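Local atomic coordinates of enterotoxin type A (Staphylococcus aureus, PDB entry 1DYQ), a protein that acts as a superantigen, binding MHC class II molecules, partly through a zinc ion, and T-cell receptors, and causes staphylococcal food poisoning. Residues 28-33 against 93-98; 34-39 against 156-161. The protein carries 3 engineered substitutions. One frame throughout, in Å; residues are numbered along the deposited sequence.

Contact 1 of 2, residues 28-33 against 93-98. Engineered in segment 93-98: A93 (natural residue Tyr). With SO4 (sulfate ion), chain C.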
loop_
_atom_site.group_PDB
_atom_site.type_symbol
_atom_site.label_atom_id
_atom_site.label_comp_id
_atom_site.label_asym_id
_atom_site.label_seq_id
_atom_site.Cartn_x
_atom_site.Cartn_y
_atom_site.Cartn_z
ATOM N N LYS A 28 -0.564 -12.605 0.557
ATOM C CA LYS A 28 0.145 -12.811 -0.677
ATOM C C LYS A 28 -0.612 -12.269 -1.880
ATOM O O LYS A 28 -0.081 -11.656 -2.773
ATOM C CB LYS A 28 0.445 -14.308 -0.909
ATOM C CG LYS A 28 1.346 -14.525 -2.108
ATOM C CD LYS A 28 1.803 -15.995 -2.164
ATOM C CE LYS A 28 2.556 -16.234 -3.466
ATOM N NZ LYS A 28 2.909 -17.685 -3.621
ATOM N N GLN A 29 -1.976 -12.494 -1.828
ATOM C CA GLN A 29 -2.761 -11.940 -2.949
ATOM C C GLN A 29 -2.696 -10.423 -2.994
ATOM O O GLN A 29 -2.472 -9.862 -4.074
ATOM C CB GLN A 29 -4.237 -12.387 -2.761
ATOM C CG GLN A 29 -5.122 -11.766 -3.876
ATOM C CD GLN A 29 -6.576 -12.184 -3.669
ATOM O OE1 GLN A 29 -7.035 -12.347 -2.565
ATOM N NE2 GLN A 29 -7.281 -12.374 -4.794
ATOM N N ILE A 30 -2.863 -9.763 -1.855
ATOM C CA ILE A 30 -2.967 -8.289 -1.870
ATOM C C ILE A 30 -1.656 -7.623 -2.135
ATOM O O ILE A 30 -1.588 -6.522 -2.681
ATOM C CB ILE A 30 -3.674 -7.772 -0.622
ATOM C CG1 ILE A 30 -4.320 -6.402 -0.813
ATOM C CG2 ILE A 30 -2.719 -7.703 0.566
ATOM C CD1 ILE A 30 -4.413 -5.876 -2.191
ATOM N N TYR A 31 -0.499 -8.310 -1.846
ATOM C CA TYR A 31 0.792 -7.699 -2.173
ATOM C C TYR A 31 1.498 -8.305 -3.334
ATOM O O TYR A 31 2.592 -7.787 -3.736
ATOM C CB TYR A 31 1.711 -7.779 -0.898
ATOM C CG TYR A 31 1.228 -6.812 0.145
ATOM C CD1 TYR A 31 1.361 -5.425 -0.095
ATOM C CD2 TYR A 31 0.674 -7.189 1.348
ATOM C CE1 TYR A 31 0.916 -4.513 0.837
ATOM C CE2 TYR A 31 0.239 -6.293 2.281
ATOM C CZ TYR A 31 0.338 -4.927 2.023
ATOM O OH TYR A 31 -0.058 -4.013 2.946
ATOM N N TYR A 32 1.007 -9.344 -4.001
ATOM C CA TYR A 32 1.703 -9.977 -5.099
ATOM C C TYR A 32 0.808 -10.385 -6.273
ATOM O O TYR A 32 1.309 -10.472 -7.377
ATOM C CB TYR A 32 2.439 -11.213 -4.540
ATOM C CG TYR A 32 3.447 -11.854 -5.453
ATOM C CD1 TYR A 32 4.606 -11.190 -5.823
ATOM C CD2 TYR A 32 3.248 -13.165 -5.884
ATOM C CE1 TYR A 32 5.542 -11.812 -6.649
ATOM C CE2 TYR A 32 4.181 -13.784 -6.710
ATOM C CZ TYR A 32 5.298 -13.092 -7.090
ATOM O OH TYR A 32 6.219 -13.720 -7.913
ATOM N N TYR A 33 -0.496 -10.527 -6.019
ATOM C CA TYR A 33 -1.409 -10.881 -7.137
ATOM C C TYR A 33 -2.521 -9.816 -7.222
ATOM O O TYR A 33 -3.635 -10.109 -7.676
ATOM C CB TYR A 33 -2.039 -12.234 -6.896
ATOM C CG TYR A 33 -1.096 -13.419 -6.850
ATOM C CD1 TYR A 33 -0.242 -13.699 -7.889
ATOM C CD2 TYR A 33 -1.113 -14.255 -5.735
ATOM C CE1 TYR A 33 0.612 -14.802 -7.835
ATOM C CE2 TYR A 33 -0.289 -15.380 -5.688
ATOM C CZ TYR A 33 0.564 -15.614 -6.725
ATOM O OH TYR A 33 1.373 -16.749 -6.685
ATOM N N ALA A 93 -10.217 -3.536 -5.283
ATOM C CA ALA A 93 -10.934 -4.825 -5.428
ATOM C C ALA A 93 -12.381 -4.588 -4.955
ATOM O O ALA A 93 -12.622 -3.806 -4.081
ATOM C CB ALA A 93 -10.319 -5.872 -4.478
ATOM N N GLY A 94 -13.298 -5.403 -5.530
ATOM C CA GLY A 94 -14.671 -5.348 -5.047
ATOM C C GLY A 94 -14.765 -5.753 -3.578
ATOM O O GLY A 94 -15.592 -5.286 -2.842
ATOM N N TYR A 95 -13.855 -6.683 -3.162
ATOM C CA TYR A 95 -13.879 -7.182 -1.807
ATOM C C TYR A 95 -13.472 -6.136 -0.789
ATOM O O TYR A 95 -13.719 -6.331 0.426
ATOM C CB TYR A 95 -13.110 -8.493 -1.636
ATOM C CG TYR A 95 -11.631 -8.460 -1.896
ATOM C CD1 TYR A 95 -10.776 -7.840 -0.973
ATOM C CD2 TYR A 95 -11.079 -9.026 -3.021
ATOM C CE1 TYR A 95 -9.414 -7.786 -1.222
ATOM C CE2 TYR A 95 -9.708 -8.996 -3.275
ATOM C CZ TYR A 95 -8.897 -8.352 -2.345
ATOM O OH TYR A 95 -7.545 -8.294 -2.579
ATOM N N GLN A 96 -13.068 -4.947 -1.218
ATOM C CA GLN A 96 -12.707 -3.869 -0.335
ATOM C C GLN A 96 -13.829 -2.875 -0.077
ATOM O O GLN A 96 -13.693 -1.944 0.683
ATOM C CB GLN A 96 -11.440 -3.126 -0.824
ATOM C CG GLN A 96 -10.222 -4.049 -0.677
ATOM C CD GLN A 96 -8.930 -3.460 -1.134
ATOM O OE1 GLN A 96 -7.847 -3.922 -0.648
ATOM N NE2 GLN A 96 -8.904 -2.512 -2.041
ATOM N N CYS A 97 -14.975 -3.134 -0.721
ATOM C CA CYS A 97 -16.120 -2.264 -0.569
ATOM C C CYS A 97 -16.963 -2.609 0.658
ATOM O O CYS A 97 -17.024 -3.777 1.065
ATOM C CB CYS A 97 -17.001 -2.337 -1.830
ATOM S SG CYS A 97 -16.149 -1.859 -3.365
ATOM N N ALA A 98 -17.587 -1.601 1.226
ATOM C CA ALA A 98 -18.569 -1.784 2.295
ATOM C C ALA A 98 -19.907 -2.202 1.685
ATOM O O ALA A 98 -20.107 -2.037 0.478
ATOM C CB ALA A 98 -18.753 -0.511 3.111
HETATM S S SO4 C . -14.485 -9.196 -6.041
HETATM O O1 SO4 C . -14.076 -10.556 -6.380
HETATM O O2 SO4 C . -14.817 -8.330 -7.212
HETATM O O3 SO4 C . -13.301 -8.480 -5.321
HETATM O O4 SO4 C . -15.591 -9.192 -5.014
HETATM O O HOH W 1 -6.395 -10.473 -0.394
#

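Contact 2 of 2, residues 34-39 against 156-161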
loop_
_atom_site.group_PDB
_atom_site.type_symbol
_atom_site.label_atom_id
_atom_site.label_comp_id
_atom_site.label_asym_id
_atom_site.label_seq_id
_atom_site.Cartn_x
_atom_site.Cartn_y
_atom_site.Cartn_z
ATOM N N ASN A 34 -2.192 -8.598 -6.899
ATOM C CA ASN A 34 -3.170 -7.512 -6.833
ATOM C C ASN A 34 -3.439 -6.869 -8.197
ATOM O O ASN A 34 -2.887 -7.194 -9.221
ATOM C CB ASN A 34 -2.736 -6.465 -5.823
ATOM C CG ASN A 34 -1.436 -5.768 -6.133
ATOM O OD1 ASN A 34 -1.035 -5.609 -7.281
ATOM N ND2 ASN A 34 -0.741 -5.258 -5.098
ATOM N N GLU A 35 -4.444 -5.966 -8.158
ATOM C CA GLU A 35 -4.800 -5.159 -9.329
ATOM C C GLU A 35 -4.717 -3.691 -8.888
ATOM O O GLU A 35 -5.290 -3.352 -7.826
ATOM C CB GLU A 35 -6.261 -5.433 -9.762
ATOM C CG GLU A 35 -6.505 -6.888 -10.174
ATOM C CD GLU A 35 -7.884 -7.055 -10.830
ATOM O OE1 GLU A 35 -8.897 -6.852 -10.165
ATOM O OE2 GLU A 35 -7.896 -7.420 -12.029
ATOM N N LYS A 36 -3.925 -2.883 -9.578
ATOM C CA LYS A 36 -3.696 -1.520 -9.136
ATOM C C LYS A 36 -4.189 -0.441 -10.088
ATOM O O LYS A 36 -4.134 -0.609 -11.327
ATOM C CB LYS A 36 -2.155 -1.304 -8.952
ATOM C CG LYS A 36 -1.634 -2.091 -7.747
ATOM C CD LYS A 36 -0.114 -1.845 -7.596
ATOM C CE LYS A 36 0.674 -2.456 -8.726
ATOM N NZ LYS A 36 0.428 -3.909 -8.913
ATOM N N ALA A 37 -4.718 0.600 -9.503
ATOM C CA ALA A 37 -5.067 1.821 -10.260
ATOM C C ALA A 37 -3.810 2.709 -10.213
ATOM O O ALA A 37 -3.356 3.055 -9.125
ATOM C CB ALA A 37 -6.229 2.537 -9.601
ATOM N N LYS A 38 -3.267 2.991 -11.370
ATOM C CA LYS A 38 -2.039 3.805 -11.467
ATOM C C LYS A 38 -2.215 4.740 -12.666
ATOM O O LYS A 38 -1.975 4.306 -13.801
ATOM C CB LYS A 38 -0.843 2.885 -11.680
ATOM C CG LYS A 38 0.496 3.466 -11.267
ATOM C CD LYS A 38 1.642 2.624 -11.827
ATOM C CE LYS A 38 2.432 3.422 -12.852
ATOM N NZ LYS A 38 2.990 4.668 -12.234
ATOM N N THR A 39 -2.759 5.908 -12.423
ATOM C CA THR A 39 -3.108 6.836 -13.513
ATOM C C THR A 39 -2.881 8.259 -13.048
ATOM O O THR A 39 -2.868 8.546 -11.847
ATOM C CB THR A 39 -4.573 6.649 -13.946
ATOM O OG1 THR A 39 -4.876 7.481 -15.081
ATOM C CG2 THR A 39 -5.514 7.025 -12.819
ATOM N N LEU A 156 4.596 3.263 -1.885
ATOM C CA LEU A 156 5.922 2.736 -1.514
ATOM C C LEU A 156 5.818 1.349 -0.895
ATOM O O LEU A 156 6.628 0.467 -1.273
ATOM C CB LEU A 156 6.585 3.666 -0.490
ATOM C CG LEU A 156 6.773 5.123 -0.951
ATOM C CD1 LEU A 156 7.412 5.914 0.178
ATOM C CD2 LEU A 156 7.579 5.199 -2.229
ATOM N N ASP A 157 4.833 1.112 -0.061
ATOM C CA ASP A 157 4.679 -0.182 0.619
ATOM C C ASP A 157 4.279 -1.273 -0.337
ATOM O O ASP A 157 4.790 -2.396 -0.275
ATOM C CB ASP A 157 3.659 0.012 1.753
ATOM C CG ASP A 157 3.681 -1.067 2.808
ATOM O OD1 ASP A 157 4.727 -1.767 2.929
ATOM O OD2 ASP A 157 2.675 -1.234 3.528
ATOM N N LEU A 158 3.412 -0.994 -1.325
ATOM C CA LEU A 158 3.081 -2.000 -2.335
ATOM C C LEU A 158 4.338 -2.439 -3.081
ATOM O O LEU A 158 4.547 -3.625 -3.346
ATOM C CB LEU A 158 2.038 -1.427 -3.312
ATOM C CG LEU A 158 0.626 -1.288 -2.722
ATOM C CD1 LEU A 158 -0.249 -0.487 -3.726
ATOM C CD2 LEU A 158 0.019 -2.663 -2.470
ATOM N N GLN A 159 5.182 -1.468 -3.459
ATOM C CA GLN A 159 6.375 -1.817 -4.218
ATOM C C GLN A 159 7.346 -2.608 -3.327
ATOM O O GLN A 159 7.859 -3.628 -3.824
ATOM C CB GLN A 159 7.086 -0.609 -4.788
ATOM C CG GLN A 159 6.311 0.146 -5.872
ATOM C CD GLN A 159 7.120 1.408 -6.254
ATOM O OE1 GLN A 159 8.124 1.272 -6.941
ATOM N NE2 GLN A 159 6.622 2.539 -5.833
ATOM N N ALA A 160 7.493 -2.182 -2.097
ATOM C CA ALA A 160 8.461 -2.891 -1.211
ATOM C C ALA A 160 8.029 -4.299 -0.915
ATOM O O ALA A 160 8.809 -5.252 -1.082
ATOM C CB ALA A 160 8.665 -2.102 0.076
ATOM N N ARG A 161 6.730 -4.495 -0.578
ATOM C CA ARG A 161 6.290 -5.850 -0.260
ATOM C C ARG A 161 6.215 -6.751 -1.447
ATOM O O ARG A 161 6.415 -7.971 -1.301
ATOM C CB ARG A 161 4.951 -5.806 0.509
ATOM C CG ARG A 161 5.032 -4.980 1.778
ATOM C CD ARG A 161 3.970 -5.442 2.779
ATOM N NE ARG A 161 3.605 -4.397 3.679
ATOM C CZ ARG A 161 2.805 -4.483 4.740
ATOM N NH1 ARG A 161 2.326 -5.658 5.124
ATOM N NH2 ARG A 161 2.476 -3.388 5.413
#

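Contact 1 of 2, residues 28-33 against 93-98
The Y95 ring reaches from its loop to helix 23-32 and presents its hydroxyl to Q29 and I30. One face of the ring has CB of A93, an engineered alanine where the natural residue is tyrosine, 3.4 Å above its centre; the side-chain amide of Q29 approaches obliquely, its plane turned 31° from the ring. Near the other end of the ring a sulfate oxygen also lies at a slant, with O3 3.2 Å from Y95 CD2. The Q29 chain is fully extended, CG anti to the backbone N (chi1 177°), and passes Y95 in the opposite direction. OE1 stays 4.1 Å from Y95 OH, so no direct bond forms; a water spans the gap, donating to Q29 OE1 and hydrogen-bonded to Y95 OH at 3.3 Å. The contact joins the helix that precedes the OB-fold strands to the loop between strands 86-91 and 105-114, the loop whose C97 forms the disulfide with C107. I30 reaches the same hydroxyl obliquely, its CD1 4.0 Å from Y95 OH and 4.2 Å from Q96 OE1, a purely van der Waals touch. The side-chain NE2 of Q96 donates to the backbone oxygens of A91 and C107. Sulfate, probably from the crystallisation liquor, takes a bent bond from Y95 N to O3 (2.9 Å, 130°) and another from Y65 OH.

Contact 2 of 2, residues 34-39 against 156-161
L158 makes the whole direct contact by van der Waals packing, one methyl to N34 and one to K36. Its CD2 lies 3.8 Å from N34 ND2, the two side chains meeting at a slant, while CD1 is 4.1 Å from K36 CD, the lysine running past the leucine in the opposite sense. Polar groups on each side are held by their own segment or by neighbours. The K36 chain bends at chi3, -68°, and again at chi4, which brings NZ back to N34 OD1 at 2.8 Å, 18° from the carbonyl plane. N34 ND2 donates to the backbone oxygen of I30, so the amide is tied down at both ends. On the helix, R161 grips D157 side-on in a salt bridge: NE to OD1 at 3.0 Å and nearly straight (174°), NH2 to OD2 at 2.9 Å. Y214 OH also bonds to OD2. The contact bridges the two domains of the toxin fold, joining edge strand 36-39 of the OB fold and the residues leading into it to helix 153-168 of the beta-grasp domain. With the lysine's ammonium directed to N34, no polar bond joins these segments, which meet as leucine methyls against a lysine methylene and an amide nitrogen.

Contacts 1 and 2 have centres 11 Å apart and share one run of chain: helix 23-32 is followed, after a short turn, by strand 36-39, so residues 28-33 and 34-39 reach different partners from adjacent positions. Contact 1 stays within the OB-fold region, whereas contact 2 crosses to the beta-grasp domain. Y31 connects them: its ring, at CD1, packs 3.9 Å from L158 CD2, and its OH lies 3.4 Å from R161 CZ while hydrogen-bonding to Y214, which also holds D157. Q29 O is 3.8 Å from N34 CB. Both contacts lie away from the zinc site formed by H188, H226 and D228.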